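Local coordinates for protein beta-galactosidase (Geobacillus stearothermophilus, PDB 4OIF) that probably hydrolyses terminal non-reducing beta-D-galactose residues from beta-D-galactosides, as a trimeric, zinc-binding member of glycoside hydrolase family 42, at residues Glu482-Leu487 against Gln519-Met524. Sequence-based numbering, arbitrary orientation.
Sequences ETIARL and QDLREM
Ile484 reaches from one helix to two successive residues of the other and makes the tight part of this contact. Its CG2 lies 3.6 Å from Asp520 CB, at the level where the two backbones come nearest, and the same methyl is 4.1 Å from Leu521 CD2. With CG1 beside the backbone N (chi1 -73°), CG2 stands anti to that N and reaches both neighbours, while the other branch adds a second touch on Leu521, CD1 to CD1 at 4.1 Å. The isoleucine and Leu521 side chains cross at about a right angle, and a beta-branched residue suits the place because it puts a methyl close to the backbone where the helices are nearest. One turn further along each helix, Met524 bends at chi3 (61°) and brings CE to 3.7 Å from Leu487 O and 4.0 Å from Leu487 CB. Methionine suits this position because its unbranched chain can bend its terminal methyl against the backbone carbonyl of Leu487.

The other flank is looser and more polar. Asp520 gives its CB to the apolar patch, with OD2 skirting the same Ile484 methyl; its carboxylate passes the small Ala485, whose CA is 4.5 Å from OD2, and OD1 forms a salt bridge with Lys488, just beyond segment 482-487. A charged end can thus remain at the partly exposed margin while the base of the side chain is covered.

The two helices run nearly parallel, at 23° with their axes 9.7 Å apart, within the trimerisation domain, although both segments contact their own chain alone. Beneath them, Leu487 rests on Met499 and Met524 on Leu497, both from strand 496-500, while Met524 also touches Tyr586 of strand 579-586, joining the helix pair to the mixed sheet.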
loop_
_atom_site.group_PDB
_atom_site.type_symbol
_atom_site.label_atom_id
_atom_site.label_comp_id
_atom_site.label_asym_id
_atom_site.label_seq_id
_atom_site.Cartn_x
_atom_site.Cartn_y
_atom_site.Cartn_z
ATOM N N GLU A 482 21.480 -30.127 -18.168
ATOM C CA GLU A 482 21.551 -31.422 -17.525
ATOM C C GLU A 482 20.164 -31.983 -17.194
ATOM O O GLU A 482 19.871 -33.164 -17.470
ATOM C CB GLU A 482 22.411 -31.312 -16.274
ATOM C CG GLU A 482 22.318 -32.493 -15.338
ATOM C CD GLU A 482 23.213 -32.316 -14.130
ATOM O OE1 GLU A 482 24.435 -32.153 -14.326
ATOM O OE2 GLU A 482 22.700 -32.317 -12.989
ATOM N N THR A 483 19.308 -31.138 -16.619
ATOM C CA THR A 483 17.926 -31.538 -16.350
ATOM C C THR A 483 17.178 -31.843 -17.643
ATOM O O THR A 483 16.404 -32.795 -17.695
ATOM C CB THR A 483 17.134 -30.463 -15.582
ATOM O OG1 THR A 483 17.737 -30.238 -14.301
ATOM C CG2 THR A 483 15.683 -30.910 -15.393
ATOM N N ILE A 484 17.402 -31.033 -18.676
ATOM C CA ILE A 484 16.822 -31.308 -19.988
ATOM C C ILE A 484 17.234 -32.694 -20.493
ATOM O O ILE A 484 16.405 -33.453 -20.951
ATOM C CB ILE A 484 17.230 -30.252 -21.039
ATOM C CG1 ILE A 484 16.497 -28.936 -20.797
ATOM C CG2 ILE A 484 16.889 -30.732 -22.437
ATOM C CD1 ILE A 484 17.009 -27.790 -21.680
ATOM N N ALA A 485 18.514 -33.022 -20.392
ATOM C CA ALA A 485 18.995 -34.329 -20.818
ATOM C C ALA A 485 18.319 -35.432 -20.016
ATOM O O ALA A 485 17.927 -36.470 -20.568
ATOM C CB ALA A 485 20.515 -34.419 -20.682
ATOM N N ARG A 486 18.165 -35.213 -18.716
ATOM C CA ARG A 486 17.472 -36.216 -17.910
ATOM C C ARG A 486 16.019 -36.391 -18.372
ATOM O O ARG A 486 15.536 -37.515 -18.501
ATOM C CB ARG A 486 17.554 -35.861 -16.421
ATOM C CG ARG A 486 18.974 -35.964 -15.884
ATOM C CD ARG A 486 19.113 -35.363 -14.525
ATOM N NE ARG A 486 18.312 -36.089 -13.552
ATOM C CZ ARG A 486 17.584 -35.518 -12.597
ATOM N NH1 ARG A 486 17.546 -34.193 -12.474
ATOM N NH2 ARG A 486 16.886 -36.280 -11.767
ATOM N N LEU A 487 15.340 -35.290 -18.664
ATOM C CA LEU A 487 13.981 -35.348 -19.187
ATOM C C LEU A 487 13.931 -36.140 -20.490
ATOM O O LEU A 487 13.035 -36.971 -20.712
ATOM C CB LEU A 487 13.436 -33.931 -19.395
ATOM C CG LEU A 487 13.272 -33.135 -18.096
ATOM C CD1 LEU A 487 12.870 -31.685 -18.364
ATOM C CD2 LEU A 487 12.272 -33.820 -17.143
ATOM N N GLN A 519 17.195 -27.895 -28.666
ATOM C CA GLN A 519 17.097 -29.020 -29.585
ATOM C C GLN A 519 16.415 -30.253 -28.991
ATOM O O GLN A 519 15.508 -30.828 -29.604
ATOM C CB GLN A 519 18.502 -29.401 -30.066
ATOM C CG GLN A 519 18.544 -30.615 -30.978
ATOM C CD GLN A 519 19.937 -30.881 -31.502
ATOM O OE1 GLN A 519 20.839 -30.058 -31.328
ATOM N NE2 GLN A 519 20.124 -32.032 -32.149
ATOM N N ASP A 520 16.871 -30.648 -27.802
ATOM C CA ASP A 520 16.368 -31.834 -27.119
ATOM C C ASP A 520 14.871 -31.744 -26.870
ATOM O O ASP A 520 14.140 -32.678 -27.179
ATOM C CB ASP A 520 17.095 -32.051 -25.794
ATOM C CG ASP A 520 18.501 -32.613 -25.973
ATOM O OD1 ASP A 520 18.857 -32.987 -27.110
ATOM O OD2 ASP A 520 19.241 -32.699 -24.961
ATOM N N LEU A 521 14.417 -30.611 -26.333
ATOM C CA LEU A 521 12.991 -30.392 -26.069
ATOM C C LEU A 521 12.172 -30.367 -27.368
ATOM O O LEU A 521 11.081 -30.941 -27.430
ATOM C CB LEU A 521 12.780 -29.087 -25.285
ATOM C CG LEU A 521 13.431 -29.015 -23.899
ATOM C CD1 LEU A 521 13.241 -27.636 -23.347
ATOM C CD2 LEU A 521 12.876 -30.062 -22.924
ATOM N N ARG A 522 12.696 -29.698 -28.395
ATOM C CA ARG A 522 12.022 -29.645 -29.689
ATOM C C ARG A 522 11.781 -31.059 -30.201
ATOM O O ARG A 522 10.665 -31.410 -30.599
ATOM C CB ARG A 522 12.832 -28.843 -30.719
ATOM C CG ARG A 522 12.132 -28.787 -32.088
ATOM C CD ARG A 522 12.985 -28.161 -33.203
ATOM N NE ARG A 522 14.189 -28.942 -33.486
ATOM C CZ ARG A 522 15.426 -28.473 -33.343
ATOM N NH1 ARG A 522 15.612 -27.229 -32.935
ATOM N NH2 ARG A 522 16.474 -29.243 -33.606
ATOM N N GLU A 523 12.837 -31.865 -30.168
ATOM C CA GLU A 523 12.762 -33.253 -30.596
ATOM C C GLU A 523 11.747 -34.030 -29.773
ATOM O O GLU A 523 10.899 -34.734 -30.322
ATOM C CB GLU A 523 14.135 -33.916 -30.491
ATOM C CG GLU A 523 15.035 -33.713 -31.696
ATOM C CD GLU A 523 16.462 -34.180 -31.435
ATOM O OE1 GLU A 523 16.701 -34.820 -30.384
ATOM O OE2 GLU A 523 17.348 -33.897 -32.272
ATOM N N MET A 524 11.852 -33.908 -28.455
ATOM C CA MET A 524 10.973 -34.623 -27.540
ATOM C C MET A 524 9.506 -34.358 -27.838
ATOM O O MET A 524 8.725 -35.291 -28.034
ATOM C CB MET A 524 11.284 -34.236 -26.092
ATOM C CG MET A 524 12.609 -34.757 -25.586
ATOM S SD MET A 524 13.167 -33.891 -24.114
ATOM C CE MET A 524 11.808 -34.307 -23.021
#